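Local coordinates for protein yeast glycogen phosphorylase (Saccharomyces cerevisiae, PDB 1YGP) that carries pyridoxal-5'-phosphate and belongs to the carbohydrate phosphorylases, large enzymes built on the two-domain GT-B fold, at residues A[98-103]-A[359-364]; A[477-482]-A[870-875]. One frame throughout, in Å; residues are numbered along the deposited sequence.

In the fold
Both contacts involve the mixed sheet, and their centres lie about 10 Å apart on the same side of the chain's centre. Contact 1 pairs two of its adjacent parallel strands, 98-102 and 361-366. Contact 2 comes later along the chain and sets the end of helix 861-873 against strand 478-483 of the same sheet. They touch directly: Gln-364 OE1 and Trp-873 NE1 are 2.8 Å apart, a probable hydrogen bond, and Val-99 packs on Trp-873 and Val-875. Since the six-stranded parallel sheet is formed by strands between 601 and 759, this last helix brings the chain back to the first sheet, consistent with the C-terminal return of GT-B proteins.

Contact 1: residues A[98-103]-A[359-364]; sequences RVYYLS and DQVAIQ
Two neighbouring parallel strands of the mixed sheet meet here, 98-102 and 361-364, paired in register from Arg-98 with Val-361 to Tyr-101 with Gln-364. Their axes come within 4.6 Å at an angle of 20°. Five backbone hydrogen bonds join them in the alternating parallel pattern, in which every second residue of each strand turns both its N-H and its C=O to the other. Arg-98 gives its N-H to Gln-360 O (2.9 Å), and its own O accepts from Ala-362 N (2.7 Å). Tyr-100 repeats this with Ala-362 O and Gln-364 N, both at 2.8 Å, before Leu-102 N closes the series on Gln-364 O (3.1 Å).

Side chains alternate between the two faces. On the one carrying Tyr-100 and Ile-363, CG1 of Val-361 lies at the edge of the phenol ring and in its plane, 3.6 Å from Tyr-100 CD2. It is the position of CG1 anti to the backbone N of Val-361 (chi1 180°) that brings this methyl to the ring edge. Ile-363 CG2 meets Leu-102 CD2 at 3.8 Å, the two branched chains crossing at a slant. On the other face the ring of Tyr-101 approaches CB and CG of Gln-364, aromatic carbon against aliphatic stem.

Helix 322-350 covers the Tyr-100 face: Ile-343 packs on both Tyr-100 and Val-361, and Arg-346 NH1 is hydrogen-bonded to Tyr-100 OH. Helix 165-179 lies against Tyr-101. Within the sheet, strand 184-189 continues the pairing beyond 98-102, and strand 400-404 does so beyond 361-366.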
# COMPACT_ATOMS: atom_id res chain seq x y z
N ARG A 98 32.11 -0.20 10.18
CA ARG A 98 30.88 -0.84 9.79
C ARG A 98 31.04 -1.41 8.41
O ARG A 98 31.84 -0.94 7.58
CB ARG A 98 29.73 0.16 9.77
CG ARG A 98 29.41 0.78 11.11
CD ARG A 98 28.05 1.47 11.08
NE ARG A 98 27.97 2.37 12.22
CZ ARG A 98 26.85 2.60 12.90
NH1 ARG A 98 25.68 2.03 12.59
NH2 ARG A 98 26.90 3.48 13.89
N VAL A 99 30.22 -2.41 8.15
CA VAL A 99 30.22 -3.14 6.90
C VAL A 99 28.93 -2.78 6.18
O VAL A 99 27.88 -2.78 6.83
CB VAL A 99 30.25 -4.64 7.18
CG1 VAL A 99 30.30 -5.39 5.87
CG2 VAL A 99 31.43 -4.97 8.05
N TYR A 100 28.90 -2.47 4.90
CA TYR A 100 27.67 -2.20 4.20
C TYR A 100 27.76 -3.24 3.09
O TYR A 100 28.79 -3.42 2.42
CB TYR A 100 27.68 -0.77 3.68
CG TYR A 100 27.48 0.23 4.81
CD1 TYR A 100 26.27 0.32 5.50
CD2 TYR A 100 28.52 1.09 5.15
CE1 TYR A 100 26.10 1.26 6.52
CE2 TYR A 100 28.36 2.03 6.17
CZ TYR A 100 27.15 2.11 6.85
OH TYR A 100 27.00 3.06 7.86
N TYR A 101 26.70 -4.02 2.99
CA TYR A 101 26.65 -5.14 2.09
C TYR A 101 25.66 -4.71 1.01
O TYR A 101 24.44 -4.66 1.25
CB TYR A 101 26.17 -6.37 2.89
CG TYR A 101 26.39 -7.67 2.13
CD1 TYR A 101 27.64 -8.31 2.20
CD2 TYR A 101 25.40 -8.15 1.28
CE1 TYR A 101 27.89 -9.43 1.41
CE2 TYR A 101 25.65 -9.27 0.49
CZ TYR A 101 26.89 -9.89 0.55
OH TYR A 101 27.15 -10.94 -0.31
N LEU A 102 26.12 -4.36 -0.19
CA LEU A 102 25.18 -3.96 -1.22
C LEU A 102 24.84 -5.16 -2.08
O LEU A 102 25.72 -5.84 -2.62
CB LEU A 102 25.80 -2.85 -2.05
CG LEU A 102 25.55 -1.40 -1.59
CD1 LEU A 102 25.74 -1.24 -0.08
CD2 LEU A 102 26.51 -0.52 -2.32
N SER A 103 23.57 -5.50 -2.19
CA SER A 103 23.17 -6.62 -3.00
C SER A 103 21.88 -6.23 -3.71
O SER A 103 20.99 -5.57 -3.17
CB SER A 103 22.92 -7.82 -2.14
OG SER A 103 22.63 -8.93 -2.98
N ASP A 359 38.95 3.76 7.33
CA ASP A 359 39.10 3.10 8.62
C ASP A 359 37.74 2.86 9.26
O ASP A 359 37.63 2.08 10.21
CB ASP A 359 39.98 3.98 9.51
CG ASP A 359 41.35 4.26 8.89
OD1 ASP A 359 42.06 3.30 8.57
OD2 ASP A 359 41.70 5.43 8.70
N GLN A 360 36.69 3.53 8.79
CA GLN A 360 35.37 3.36 9.35
C GLN A 360 34.35 2.69 8.43
O GLN A 360 33.40 2.10 8.94
CB GLN A 360 34.82 4.72 9.77
CG GLN A 360 35.64 5.43 10.83
CD GLN A 360 35.68 4.70 12.17
OE1 GLN A 360 34.66 4.50 12.81
NE2 GLN A 360 36.84 4.28 12.67
N VAL A 361 34.44 2.68 7.11
CA VAL A 361 33.40 2.09 6.30
C VAL A 361 33.96 0.96 5.47
O VAL A 361 34.99 1.17 4.84
CB VAL A 361 32.80 3.17 5.37
CG1 VAL A 361 31.71 2.59 4.50
CG2 VAL A 361 32.19 4.27 6.19
N ALA A 362 33.34 -0.21 5.40
CA ALA A 362 33.77 -1.29 4.50
C ALA A 362 32.58 -1.54 3.57
O ALA A 362 31.51 -1.87 4.10
CB ALA A 362 34.05 -2.55 5.29
N ILE A 363 32.58 -1.39 2.25
CA ILE A 363 31.40 -1.65 1.44
C ILE A 363 31.69 -2.85 0.55
O ILE A 363 32.68 -2.84 -0.21
CB ILE A 363 31.02 -0.41 0.53
CG1 ILE A 363 30.92 0.89 1.34
CG2 ILE A 363 29.66 -0.71 -0.13
CD1 ILE A 363 30.49 2.15 0.54
N GLN A 364 30.86 -3.88 0.61
CA GLN A 364 31.08 -5.08 -0.19
C GLN A 364 30.21 -5.09 -1.43
O GLN A 364 28.99 -4.93 -1.35
CB GLN A 364 30.79 -6.31 0.65
CG GLN A 364 31.30 -7.59 0.01
CD GLN A 364 32.81 -7.64 -0.16
OE1 GLN A 364 33.57 -7.46 0.78
NE2 GLN A 364 33.34 -7.90 -1.33

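Contact 2: residues A[477-482]-A[870-875]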
# COMPACT_ATOMS: atom_id res chain seq x y z
N GLY A 477 38.58 -0.24 -8.78
CA GLY A 477 38.13 0.56 -7.64
C GLY A 477 38.15 -0.15 -6.28
O GLY A 477 37.93 0.50 -5.25
N SER A 478 38.40 -1.45 -6.20
CA SER A 478 38.34 -2.18 -4.95
C SER A 478 39.72 -2.47 -4.36
O SER A 478 40.71 -2.52 -5.09
CB SER A 478 37.66 -3.51 -5.17
OG SER A 478 36.38 -3.34 -5.73
N HIS A 479 39.85 -2.69 -3.06
CA HIS A 479 41.12 -3.13 -2.56
C HIS A 479 41.18 -4.65 -2.46
O HIS A 479 42.19 -5.18 -2.00
CB HIS A 479 41.41 -2.55 -1.20
CG HIS A 479 40.63 -3.16 -0.05
ND1 HIS A 479 39.48 -2.71 0.43
CD2 HIS A 479 41.01 -4.24 0.71
CE1 HIS A 479 39.15 -3.46 1.46
NE2 HIS A 479 40.08 -4.38 1.61
N LYS A 480 40.12 -5.41 -2.76
CA LYS A 480 40.21 -6.86 -2.65
C LYS A 480 39.20 -7.44 -3.61
O LYS A 480 38.14 -6.81 -3.72
CB LYS A 480 39.86 -7.28 -1.24
CG LYS A 480 40.14 -8.73 -0.92
CD LYS A 480 41.63 -8.97 -0.88
CE LYS A 480 42.30 -8.17 0.22
NZ LYS A 480 43.73 -8.38 0.16
N VAL A 481 39.44 -8.52 -4.35
CA VAL A 481 38.36 -9.15 -5.11
C VAL A 481 38.38 -10.60 -4.65
O VAL A 481 39.42 -11.10 -4.21
CB VAL A 481 38.52 -9.04 -6.71
CG1 VAL A 481 39.72 -8.18 -7.02
CG2 VAL A 481 38.60 -10.40 -7.39
N ASN A 482 37.26 -11.30 -4.62
CA ASN A 482 37.26 -12.68 -4.16
C ASN A 482 36.33 -13.57 -4.94
O ASN A 482 35.30 -13.12 -5.43
CB ASN A 482 36.87 -12.79 -2.69
CG ASN A 482 35.45 -12.38 -2.33
OD1 ASN A 482 35.15 -11.19 -2.16
ND2 ASN A 482 34.54 -13.34 -2.19
N ASP A 870 37.84 -11.03 8.86
CA ASP A 870 39.25 -10.97 9.14
C ASP A 870 40.17 -10.68 7.98
O ASP A 870 41.21 -10.06 8.22
CB ASP A 870 39.64 -12.26 9.82
CG ASP A 870 38.93 -12.45 11.16
OD1 ASP A 870 38.66 -11.44 11.84
OD2 ASP A 870 38.65 -13.60 11.50
N THR A 871 39.90 -11.06 6.73
CA THR A 871 40.88 -10.77 5.70
C THR A 871 40.58 -9.51 4.91
O THR A 871 41.47 -8.76 4.49
CB THR A 871 41.00 -11.98 4.75
OG1 THR A 871 39.76 -12.19 4.11
CG2 THR A 871 41.38 -13.24 5.51
N ILE A 872 39.29 -9.25 4.72
CA ILE A 872 38.88 -8.17 3.85
C ILE A 872 38.42 -6.95 4.60
O ILE A 872 38.97 -5.86 4.39
CB ILE A 872 37.76 -8.74 2.91
CG1 ILE A 872 38.36 -9.93 2.09
CG2 ILE A 872 37.23 -7.64 2.00
CD1 ILE A 872 37.43 -10.76 1.18
N TRP A 873 37.41 -7.08 5.45
CA TRP A 873 36.84 -5.91 6.07
C TRP A 873 37.62 -5.33 7.24
O TRP A 873 37.50 -4.15 7.56
CB TRP A 873 35.41 -6.22 6.54
CG TRP A 873 34.42 -6.61 5.44
CD1 TRP A 873 34.55 -6.18 4.13
CD2 TRP A 873 33.37 -7.47 5.60
NE1 TRP A 873 33.60 -6.79 3.47
CE2 TRP A 873 32.87 -7.56 4.29
CE3 TRP A 873 32.78 -8.18 6.65
CZ2 TRP A 873 31.78 -8.37 4.01
CZ3 TRP A 873 31.68 -8.98 6.36
CH2 TRP A 873 31.19 -9.08 5.06
N ASN A 874 38.37 -6.21 7.90
CA ASN A 874 39.15 -5.91 9.10
C ASN A 874 38.20 -5.26 10.08
O ASN A 874 38.36 -4.15 10.59
CB ASN A 874 40.33 -5.00 8.76
CG ASN A 874 41.21 -5.66 7.71
OD1 ASN A 874 41.38 -5.15 6.60
ND2 ASN A 874 41.78 -6.84 7.93
N VAL A 875 37.18 -6.05 10.36
CA VAL A 875 36.08 -5.62 11.19
C VAL A 875 36.03 -6.53 12.43
O VAL A 875 36.33 -7.72 12.35
CB VAL A 875 34.87 -5.68 10.20
CG1 VAL A 875 33.79 -6.61 10.65
CG2 VAL A 875 34.34 -4.27 10.05
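The imidazole of His-479 meets the backbone carbonyl of Ile-872 with its edge rather than a face, the oxygen lying in the plane of the ring. NE2 is the donor, 3.3 Å from Ile-872 O, and the N-H...O angle of 145° agrees with the bond being a weak one. A first torsion of 74° sets the ring between the backbone N and carbonyl carbon of His-479, from where it reaches across to the end of the helix. The second flat group, the amide of Asn-482, presents OD1 to the tip of Ile-872: CD1 is 4.1 Å from that oxygen, and the two side chains cross at about a right angle. CD1 is a methyl carbon, so this is van der Waals contact; the polar partner of OD1 is Thr-403 OG1, while ND2 of the same amide pairs with Tyr-868 OH.

The fold element is the C-terminal end of helix 861-873 laid on strand 478-483 of the mixed sheet. A wider pi-type turn spans 870-873, and Asn-874 then leaves the helix with a positive phi of 52°. Between the two polar groups sits the apolar part, in which Ile-872 CG1 approaches Lys-480 CG at 3.7 Å and CG2 comes to 4.2 Å from Lys-480 CB. Bends at the second and third torsions of Lys-480 lead its amine on from there to a weak hydrogen bond with Ser-507 O. Ile-872 also packs on Val-510 of strand 509-511 and Ala-401 of strand 400-404, and Trp-873 O is held by Lys-97 NZ.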